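Local coordinates for TCP pilus virulence regulatory protein (Vibrio cholerae, PDB 3GBG) that probably activates transcription of virulence genes, including those of the toxin-coregulated pilus, as an AraC-family DNA-binding regulator that binds a fatty acid, at residues 4-9 and 87-92; 29-34 and 83-88. All coordinates share one frame; numbering follows the deposited sequence.

Contact 1 (4-9 and 87-92); sequences KKSFQT and SDSFIR
Phe7 and Phe90 meet in an edge-to-face aromatic pair where the first strand of the cupin-like domain lies beside the helix 88-97 that follows strand 79-86. The ring centroids are 4.5 Å apart and the planes are inclined at 56°, so the pair is tilted away from a perfect T. Phe7 presents the far end of its ring: its CZ stands over one face of Phe90, displaced toward the rim, with Phe7 CZ and Phe90 CZ 3.3 Å apart. Phe90 reaches this position because its CG lies anti to the backbone N (chi1 -176°), which carries the ring from the first turn of the helix toward the 4-9 segment. Leu144 of helix 141-155 touches both phenylalanine side chains and Phe148 meets the ring of Phe7, so the pair belongs to the seam between sheet and helices.

Beside the rings, Ser6 makes its closest side-chain approach through CB. This atom sits 3.4 Å from Phe90 CB and also approaches Phe90 CD2 (3.6 Å) obliquely. The backbones are joined at the same level by a hydrogen bond from Ser87 N to Ser6 O, 3.0 Å long and nearly straight at the hydrogen (169°), although the donor stands 45° out of the carbonyl plane. Ser87 is the N-cap residue of the helix, and this bond ties the cap to the loop just before strand 7-14. Its side chain is turned between the backbone N and the carbonyl carbon (chi1 68°), a setting that brings OG over Ser6 and toward the helix's first turn. There, Ser87 OG shares a hydrogen bond of 2.9 Å with Ser89 OG.

Contact 2 (29-34 and 83-88); sequences DYKMFW and VITISD. With PAM (palmitoleic acid), chain B.
Lys31 NZ donates to two acceptors, Thr85 OG1 at 2.7 Å and the carboxylate O2 of the bound palmitoleic acid at 2.8 Å. The lysine lies alongside Thr85, pointing the same way, with its chain extended until a final bend at chi4 (-71°) places the ammonium group. The carboxylate is also bonded by Tyr12 OH and Lys230 NZ, and two lysines would be expected to favour its ionised form. On the same sheet face Phe33 lays its ring against the lipid chain, one face meeting PAM C8 at 3.7 Å from Phe33 CG, while Val83 CG2 packs on Phe33 CB.

The backbone supplies the register. Strands 31-34 and 83-86 run antiparallel, with axes 4.7 Å apart at 167°; Met32 and Ile84 form the hydrogen-bonded pair, flanked by the non-hydrogen-bonded pairs Lys31-Thr85 and Phe33-Val83. Ile84 N to Met32 O is 2.8 Å long and nearly linear (175°), and Ile86 N extends the pattern to Tyr30 O.

The face bearing Met32 and Ile84 is apolar. Met32 CG packs on Ile84 CB, its CE reaches Ile86 CD1, and Ile84 CD1 touches the Trp34 ring in its plane at the edge, 3.4 Å from CH2; Leu127 of helix 123-131 touches Met32 and Trp34, and Val130 touches Ile84. At the strand end, Asp29 OD1 and Asp88 OD1 are 3.0 Å apart without a hydrogen bond, a close approach of like charges, with Lys63 forming a salt bridge to Asp88 and a weak, long ion pair to Asp29. Two chemically different faces, one against helix 123-131 and one toward the lipid, occur as in the antiparallel β-barrel of a cupin-like domain.

Contact 1 and contact 2 have centres about 8 Å apart and share Ser87 and Asp88, where strand 79-86 turns into helix 88-97. That strand lies between strands 7-14 and 31-35 in one antiparallel sheet, so the 4-9 and 29-34 segments flank it. The two contacts also touch directly: Gln8 O and Thr85 N, 2.6 Å apart, form a probable hydrogen bond, Thr9 CG2 packs 3.7 Å from Ile84 CG1, and Ile91 CD1 lies 3.5 Å from Ile86 CG2. Their relation to the lipid differs. Contact 2 binds the palmitoleic acid itself, whereas the Phe7 side chain of contact 1 is about 13 Å from it.

Contact 1 (4-9 and 87-92)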
ATOM      1  N   LYS A   4       1.295 -18.299  -1.089  1.00 64.20           N
ATOM      2  CA  LYS A   4       0.804 -17.638   0.150  1.00 63.87           C
ATOM      3  C   LYS A   4       1.839 -16.707   0.766  1.00 63.01           C
ATOM      4  O   LYS A   4       1.487 -15.685   1.357  1.00 63.76           O
ATOM      5  CB  LYS A   4       0.395 -18.678   1.194  1.00 65.12           C
ATOM      6  CG  LYS A   4      -0.836 -19.488   0.832  1.00 66.07           C
ATOM      7  CD  LYS A   4      -1.262 -20.370   1.998  1.00 66.90           C
ATOM      8  CE  LYS A   4      -1.732 -19.538   3.186  1.00 66.75           C
ATOM      9  NZ  LYS A   4      -2.953 -18.750   2.850  1.00 68.45           N
ATOM     10  N   LYS A   5       3.116 -17.054   0.638  1.00 61.13           N
ATOM     11  CA  LYS A   5       4.168 -16.216   1.200  1.00 58.50           C
ATOM     12  C   LYS A   5       4.452 -15.042   0.273  1.00 55.86           C
ATOM     13  O   LYS A   5       5.100 -14.071   0.661  1.00 56.32           O
ATOM     14  CB  LYS A   5       5.447 -17.027   1.432  1.00 59.90           C
ATOM     15  CG  LYS A   5       6.206 -17.415   0.179  1.00 61.24           C
ATOM     16  CD  LYS A   5       7.525 -18.079   0.549  1.00 62.92           C
ATOM     17  CE  LYS A   5       8.431 -18.231  -0.659  1.00 63.48           C
ATOM     18  NZ  LYS A   5       8.770 -16.905  -1.253  1.00 63.82           N
ATOM     19  N   SER A   6       3.962 -15.143  -0.957  1.00 51.76           N
ATOM     20  CA  SER A   6       4.132 -14.081  -1.938  1.00 47.73           C
ATOM     21  C   SER A   6       2.904 -13.183  -1.840  1.00 43.54           C
ATOM     22  O   SER A   6       2.794 -12.180  -2.544  1.00 41.58           O
ATOM     23  CB  SER A   6       4.241 -14.672  -3.345  1.00 48.99           C
ATOM     24  OG  SER A   6       5.373 -15.521  -3.456  1.00 50.77           O
ATOM     25  N   PHE A   7       1.987 -13.563  -0.951  1.00 39.42           N
ATOM     26  CA  PHE A   7       0.752 -12.822  -0.730  1.00 38.43           C
ATOM     27  C   PHE A   7       0.459 -12.645   0.754  1.00 37.44           C
ATOM     28  O   PHE A   7       0.297 -13.620   1.481  1.00 38.65           O
ATOM     29  CB  PHE A   7      -0.427 -13.550  -1.384  1.00 38.23           C
ATOM     30  CG  PHE A   7      -0.317 -13.657  -2.875  1.00 37.31           C
ATOM     31  CD1 PHE A   7      -0.337 -12.512  -3.668  1.00 38.22           C
ATOM     32  CD2 PHE A   7      -0.186 -14.897  -3.492  1.00 38.08           C
ATOM     33  CE1 PHE A   7      -0.228 -12.599  -5.054  1.00 37.15           C
ATOM     34  CE2 PHE A   7      -0.076 -14.995  -4.878  1.00 38.10           C
ATOM     35  CZ  PHE A   7      -0.097 -13.843  -5.659  1.00 37.54           C
ATOM     36  N   GLN A   8       0.387 -11.396   1.200  1.00 36.18           N
ATOM     37  CA  GLN A   8       0.093 -11.087   2.599  1.00 35.51           C
ATOM     38  C   GLN A   8      -1.285 -10.428   2.597  1.00 34.18           C
ATOM     39  O   GLN A   8      -1.456  -9.363   2.011  1.00 33.16           O
ATOM     40  CB  GLN A   8       1.156 -10.129   3.142  1.00 36.42           C
ATOM     41  CG  GLN A   8       1.266 -10.081   4.660  1.00 37.91           C
ATOM     42  CD  GLN A   8       0.087  -9.385   5.307  1.00 38.98           C
ATOM     43  OE1 GLN A   8      -0.673  -9.986   6.063  1.00 39.88           O
ATOM     44  NE2 GLN A   8      -0.058  -8.098   5.023  1.00 36.46           N
ATOM     45  N   THR A   9      -2.265 -11.056   3.244  1.00 32.61           N
ATOM     46  CA  THR A   9      -3.622 -10.512   3.250  1.00 32.66           C
ATOM     47  C   THR A   9      -4.224 -10.175   4.611  1.00 30.63           C
ATOM     48  O   THR A   9      -3.953 -10.834   5.614  1.00 31.54           O
ATOM     49  CB  THR A   9      -4.597 -11.475   2.542  1.00 33.38           C
ATOM     50  OG1 THR A   9      -4.705 -12.684   3.300  1.00 37.26           O
ATOM     51  CG2 THR A   9      -4.095 -11.815   1.148  1.00 35.70           C
ATOM     52  N   SER A  87       4.469  -9.640  -2.512  1.00 31.07           N
ATOM     53  CA  SER A  87       5.909  -9.594  -2.255  1.00 32.25           C
ATOM     54  C   SER A  87       6.656  -9.185  -3.518  1.00 32.11           C
ATOM     55  O   SER A  87       6.175  -9.401  -4.630  1.00 30.04           O
ATOM     56  CB  SER A  87       6.412 -10.967  -1.805  1.00 33.36           C
ATOM     57  OG  SER A  87       6.335 -11.897  -2.875  1.00 34.49           O
ATOM     58  N   ASP A  88       7.834  -8.592  -3.353  1.00 34.65           N
ATOM     59  CA  ASP A  88       8.619  -8.183  -4.510  1.00 37.29           C
ATOM     60  C   ASP A  88       9.038  -9.402  -5.324  1.00 37.48           C
ATOM     61  O   ASP A  88       9.084  -9.347  -6.555  1.00 38.33           O
ATOM     62  CB  ASP A  88       9.855  -7.379  -4.085  1.00 39.67           C
ATOM     63  CG  ASP A  88       9.507  -5.967  -3.649  1.00 42.60           C
ATOM     64  OD1 ASP A  88       8.661  -5.327  -4.319  1.00 45.06           O
ATOM     65  OD2 ASP A  88      10.087  -5.483  -2.655  1.00 45.18           O
ATOM     66  N   SER A  89       9.333 -10.503  -4.639  1.00 37.68           N
ATOM     67  CA  SER A  89       9.749 -11.731  -5.313  1.00 39.38           C
ATOM     68  C   SER A  89       8.689 -12.211  -6.295  1.00 39.02           C
ATOM     69  O   SER A  89       9.013 -12.708  -7.372  1.00 39.90           O
ATOM     70  CB  SER A  89      10.054 -12.828  -4.283  1.00 39.00           C
ATOM     71  OG  SER A  89       9.004 -12.957  -3.337  1.00 42.62           O
ATOM     72  N   PHE A  90       7.423 -12.052  -5.928  1.00 39.38           N
ATOM     73  CA  PHE A  90       6.337 -12.466  -6.804  1.00 39.78           C
ATOM     74  C   PHE A  90       6.133 -11.443  -7.911  1.00 40.07           C
ATOM     75  O   PHE A  90       5.857 -11.802  -9.054  1.00 39.78           O
ATOM     76  CB  PHE A  90       5.043 -12.637  -6.004  1.00 40.57           C
ATOM     77  CG  PHE A  90       3.889 -13.147  -6.818  1.00 41.68           C
ATOM     78  CD1 PHE A  90       3.110 -12.275  -7.575  1.00 41.86           C
ATOM     79  CD2 PHE A  90       3.602 -14.509  -6.859  1.00 42.43           C
ATOM     80  CE1 PHE A  90       2.065 -12.752  -8.362  1.00 42.63           C
ATOM     81  CE2 PHE A  90       2.561 -14.995  -7.643  1.00 42.90           C
ATOM     82  CZ  PHE A  90       1.791 -14.116  -8.396  1.00 43.47           C
ATOM     83  N   ILE A  91       6.272 -10.165  -7.568  1.00 39.98           N
ATOM     84  CA  ILE A  91       6.104  -9.095  -8.546  1.00 41.60           C
ATOM     85  C   ILE A  91       7.125  -9.225  -9.676  1.00 43.26           C
ATOM     86  O   ILE A  91       6.792  -9.035 -10.847  1.00 42.39           O
ATOM     87  CB  ILE A  91       6.249  -7.700  -7.885  1.00 39.96           C
ATOM     88  CG1 ILE A  91       5.043  -7.423  -6.978  1.00 39.29           C
ATOM     89  CG2 ILE A  91       6.350  -6.616  -8.953  1.00 39.70           C
ATOM     90  CD1 ILE A  91       3.719  -7.316  -7.724  1.00 35.77           C
ATOM     91  N   ARG A  92       8.370  -9.544  -9.330  1.00 45.90           N
ATOM     92  CA  ARG A  92       9.400  -9.691 -10.350  1.00 49.33           C
ATOM     93  C   ARG A  92       9.125 -10.932 -11.203  1.00 50.19           C
ATOM     94  O   ARG A  92       9.528 -10.996 -12.363  1.00 49.99           O
ATOM     95  CB  ARG A  92      10.798  -9.749  -9.713  1.00 51.63           C
ATOM     96  CG  ARG A  92      10.999 -10.843  -8.689  1.00 54.93           C
ATOM     97  CD  ARG A  92      12.356 -10.726  -7.990  1.00 58.70           C
ATOM     98  NE  ARG A  92      12.406  -9.652  -6.994  1.00 60.41           N
ATOM     99  CZ  ARG A  92      12.694  -8.381  -7.261  1.00 61.70           C
ATOM    100  NH1 ARG A  92      12.965  -8.004  -8.502  1.00 62.51           N
ATOM    101  NH2 ARG A  92      12.713  -7.486  -6.280  1.00 61.34           N
TER

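Contact 2 (29-34 and 83-88)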
ATOM      1  N   ASP A  29       4.887  -1.903  -0.520  1.00 27.77           N
ATOM      2  CA  ASP A  29       4.870  -2.904  -1.583  1.00 28.67           C
ATOM      3  C   ASP A  29       3.519  -2.863  -2.278  1.00 27.58           C
ATOM      4  O   ASP A  29       2.533  -2.426  -1.689  1.00 25.76           O
ATOM      5  CB  ASP A  29       5.126  -4.308  -1.027  1.00 31.90           C
ATOM      6  CG  ASP A  29       6.600  -4.576  -0.777  1.00 35.46           C
ATOM      7  OD1 ASP A  29       7.396  -4.487  -1.741  1.00 39.65           O
ATOM      8  OD2 ASP A  29       6.954  -4.871   0.382  1.00 34.90           O
ATOM      9  N   TYR A  30       3.479  -3.304  -3.532  1.00 28.38           N
ATOM     10  CA  TYR A  30       2.242  -3.304  -4.290  1.00 26.80           C
ATOM     11  C   TYR A  30       1.100  -3.872  -3.470  1.00 25.52           C
ATOM     12  O   TYR A  30       1.243  -4.899  -2.801  1.00 25.83           O
ATOM     13  CB  TYR A  30       2.398  -4.098  -5.590  1.00 28.23           C
ATOM     14  CG  TYR A  30       3.368  -3.473  -6.566  1.00 31.63           C
ATOM     15  CD1 TYR A  30       4.726  -3.791  -6.533  1.00 31.64           C
ATOM     16  CD2 TYR A  30       2.934  -2.525  -7.498  1.00 31.86           C
ATOM     17  CE1 TYR A  30       5.630  -3.181  -7.400  1.00 35.61           C
ATOM     18  CE2 TYR A  30       3.832  -1.908  -8.368  1.00 35.94           C
ATOM     19  CZ  TYR A  30       5.175  -2.239  -8.311  1.00 35.66           C
ATOM     20  OH  TYR A  30       6.061  -1.610  -9.150  1.00 39.93           O
ATOM     21  N   LYS A  31      -0.034  -3.183  -3.510  1.00 23.92           N
ATOM     22  CA  LYS A  31      -1.209  -3.616  -2.767  1.00 24.95           C
ATOM     23  C   LYS A  31      -2.472  -3.486  -3.607  1.00 22.58           C
ATOM     24  O   LYS A  31      -2.515  -2.741  -4.583  1.00 22.77           O
ATOM     25  CB  LYS A  31      -1.377  -2.769  -1.506  1.00 24.72           C
ATOM     26  CG  LYS A  31      -0.306  -2.953  -0.445  1.00 30.79           C
ATOM     27  CD  LYS A  31      -0.533  -1.976   0.708  1.00 30.66           C
ATOM     28  CE  LYS A  31       0.469  -2.192   1.834  1.00 31.75           C
ATOM     29  NZ  LYS A  31       0.210  -3.463   2.565  1.00 31.65           N
ATOM     30  N   MET A  32      -3.497  -4.230  -3.225  1.00 23.02           N
ATOM     31  CA  MET A  32      -4.781  -4.173  -3.904  1.00 26.53           C
ATOM     32  C   MET A  32      -5.849  -4.442  -2.862  1.00 25.72           C
ATOM     33  O   MET A  32      -5.659  -5.270  -1.973  1.00 26.28           O
ATOM     34  CB  MET A  32      -4.851  -5.201  -5.040  1.00 30.07           C
ATOM     35  CG  MET A  32      -4.585  -6.644  -4.644  1.00 34.41           C
ATOM     36  SD  MET A  32      -4.592  -7.717  -6.129  1.00 45.81           S
ATOM     37  CE  MET A  32      -3.222  -7.037  -7.033  1.00 39.20           C
ATOM     38  N   PHE A  33      -6.955  -3.711  -2.938  1.00 23.65           N
ATOM     39  CA  PHE A  33      -8.030  -3.915  -1.985  1.00 23.50           C
ATOM     40  C   PHE A  33      -9.381  -3.759  -2.647  1.00 23.30           C
ATOM     41  O   PHE A  33      -9.487  -3.222  -3.746  1.00 23.59           O
ATOM     42  CB  PHE A  33      -7.926  -2.936  -0.808  1.00 21.02           C
ATOM     43  CG  PHE A  33      -8.153  -1.494  -1.181  1.00 22.78           C
ATOM     44  CD1 PHE A  33      -7.083  -0.680  -1.558  1.00 23.33           C
ATOM     45  CD2 PHE A  33      -9.434  -0.939  -1.119  1.00 21.51           C
ATOM     46  CE1 PHE A  33      -7.281   0.666  -1.863  1.00 24.91           C
ATOM     47  CE2 PHE A  33      -9.647   0.406  -1.422  1.00 24.45           C
ATOM     48  CZ  PHE A  33      -8.567   1.215  -1.794  1.00 24.20           C
ATOM     49  N   TRP A  34     -10.412  -4.237  -1.964  1.00 23.86           N
ATOM     50  CA  TRP A  34     -11.767  -4.149  -2.475  1.00 25.74           C
ATOM     51  C   TRP A  34     -12.730  -4.488  -1.350  1.00 25.71           C
ATOM     52  O   TRP A  34     -12.342  -5.105  -0.356  1.00 23.99           O
ATOM     53  CB  TRP A  34     -11.945  -5.122  -3.647  1.00 27.74           C
ATOM     54  CG  TRP A  34     -11.914  -6.559  -3.240  1.00 28.77           C
ATOM     55  CD1 TRP A  34     -12.970  -7.310  -2.809  1.00 31.87           C
ATOM     56  CD2 TRP A  34     -10.764  -7.410  -3.168  1.00 31.46           C
ATOM     57  NE1 TRP A  34     -12.549  -8.571  -2.469  1.00 29.83           N
ATOM     58  CE2 TRP A  34     -11.199  -8.658  -2.676  1.00 31.71           C
ATOM     59  CE3 TRP A  34      -9.405  -7.233  -3.465  1.00 31.38           C
ATOM     60  CZ2 TRP A  34     -10.321  -9.732  -2.477  1.00 32.83           C
ATOM     61  CZ3 TRP A  34      -8.535  -8.301  -3.267  1.00 32.48           C
ATOM     62  CH2 TRP A  34      -8.996  -9.532  -2.776  1.00 31.83           C
ATOM     63  N   VAL A  83      -7.455  -6.652   1.940  1.00 21.58           N
ATOM     64  CA  VAL A  83      -6.239  -6.032   1.441  1.00 21.90           C
ATOM     65  C   VAL A  83      -5.148  -7.067   1.193  1.00 22.01           C
ATOM     66  O   VAL A  83      -4.737  -7.789   2.101  1.00 22.28           O
ATOM     67  CB  VAL A  83      -5.704  -4.963   2.419  1.00 20.94           C
ATOM     68  CG1 VAL A  83      -4.502  -4.259   1.805  1.00 22.39           C
ATOM     69  CG2 VAL A  83      -6.803  -3.954   2.741  1.00 20.82           C
ATOM     70  N   ILE A  84      -4.689  -7.127  -0.050  1.00 23.51           N
ATOM     71  CA  ILE A  84      -3.648  -8.061  -0.452  1.00 24.74           C
ATOM     72  C   ILE A  84      -2.332  -7.342  -0.692  1.00 24.59           C
ATOM     73  O   ILE A  84      -2.264  -6.394  -1.474  1.00 22.14           O
ATOM     74  CB  ILE A  84      -4.010  -8.768  -1.758  1.00 27.21           C
ATOM     75  CG1 ILE A  84      -5.254  -9.622  -1.549  1.00 29.98           C
ATOM     76  CG2 ILE A  84      -2.837  -9.613  -2.237  1.00 28.65           C
ATOM     77  CD1 ILE A  84      -5.710 -10.312  -2.813  1.00 33.27           C
ATOM     78  N   THR A  85      -1.282  -7.807  -0.032  1.00 24.98           N
ATOM     79  CA  THR A  85       0.029  -7.216  -0.212  1.00 25.29           C
ATOM     80  C   THR A  85       0.880  -8.241  -0.961  1.00 26.47           C
ATOM     81  O   THR A  85       1.004  -9.387  -0.534  1.00 25.87           O
ATOM     82  CB  THR A  85       0.658  -6.865   1.146  1.00 26.40           C
ATOM     83  OG1 THR A  85      -0.252  -6.038   1.886  1.00 28.12           O
ATOM     84  CG2 THR A  85       1.953  -6.098   0.948  1.00 25.63           C
ATOM     85  N   ILE A  86       1.444  -7.824  -2.088  1.00 28.24           N
ATOM     86  CA  ILE A  86       2.259  -8.707  -2.918  1.00 30.42           C
ATOM     87  C   ILE A  86       3.751  -8.528  -2.646  1.00 30.77           C
ATOM     88  O   ILE A  86       4.242  -7.403  -2.559  1.00 31.41           O
ATOM     89  CB  ILE A  86       1.994  -8.440  -4.416  1.00 31.08           C
ATOM     90  CG1 ILE A  86       0.482  -8.391  -4.682  1.00 31.53           C
ATOM     91  CG2 ILE A  86       2.634  -9.526  -5.259  1.00 32.84           C
ATOM     92  CD1 ILE A  86       0.115  -8.050  -6.118  1.00 31.48           C
ATOM     93  N   SER A  87       4.469  -9.640  -2.512  1.00 31.07           N
ATOM     94  CA  SER A  87       5.909  -9.594  -2.255  1.00 32.25           C
ATOM     95  C   SER A  87       6.656  -9.185  -3.518  1.00 32.11           C
ATOM     96  O   SER A  87       6.175  -9.401  -4.630  1.00 30.04           O
ATOM     97  CB  SER A  87       6.412 -10.967  -1.805  1.00 33.36           C
ATOM     98  OG  SER A  87       6.335 -11.897  -2.875  1.00 34.49           O
ATOM     99  N   ASP A  88       7.834  -8.592  -3.353  1.00 34.65           N
ATOM    100  CA  ASP A  88       8.619  -8.183  -4.510  1.00 37.29           C
ATOM    101  C   ASP A  88       9.038  -9.402  -5.324  1.00 37.48           C
ATOM    102  O   ASP A  88       9.084  -9.347  -6.555  1.00 38.33           O
ATOM    103  CB  ASP A  88       9.855  -7.379  -4.085  1.00 39.67           C
ATOM    104  CG  ASP A  88       9.507  -5.967  -3.649  1.00 42.60           C
ATOM    105  OD1 ASP A  88       8.661  -5.327  -4.319  1.00 45.06           O
ATOM    106  OD2 ASP A  88      10.087  -5.483  -2.655  1.00 45.18           O
TER
HETATM  107  C1  PAM B5975      -2.399  -2.287   5.291  1.00 35.04           C
HETATM  108  O1  PAM B5975      -3.076  -3.324   5.469  1.00 34.53           O
HETATM  109  O2  PAM B5975      -1.305  -2.386   4.704  1.00 32.51           O
HETATM  110  C2  PAM B5975      -2.901  -0.943   5.789  1.00 35.39           C
HETATM  111  C3  PAM B5975      -2.789   0.102   4.672  1.00 36.97           C
HETATM  112  C4  PAM B5975      -4.164   0.611   4.268  1.00 38.18           C
HETATM  113  C5  PAM B5975      -4.290   0.712   2.751  1.00 36.87           C
HETATM  114  C6  PAM B5975      -5.414  -0.182   2.236  1.00 36.36           C
HETATM  115  C7  PAM B5975      -6.657   0.637   1.897  1.00 35.60           C
HETATM  116  C8  PAM B5975      -7.927  -0.117   2.266  1.00 34.05           C
HETATM  117  C9  PAM B5975      -8.928   0.812   2.966  1.00 35.17           C
HETATM  118  C10 PAM B5975      -9.361   0.598   4.200  1.00 34.57           C
HETATM  119  C11 PAM B5975      -8.900  -0.604   5.043  1.00 35.65           C
HETATM  120  C12 PAM B5975      -7.730  -0.239   5.954  1.00 35.82           C
HETATM  121  C13 PAM B5975      -8.216   0.291   7.291  1.00 36.80           C
HETATM  122  C14 PAM B5975      -7.052   0.834   8.108  1.00 35.41           C
HETATM  123  C15 PAM B5975      -7.543   1.372   9.442  1.00 37.29           C
HETATM  124  C16 PAM B5975      -7.608   2.894   9.423  1.00 37.33           C
HETATM  125  O   HOH W   1       5.829  -5.635  -3.766  1.00 35.10           O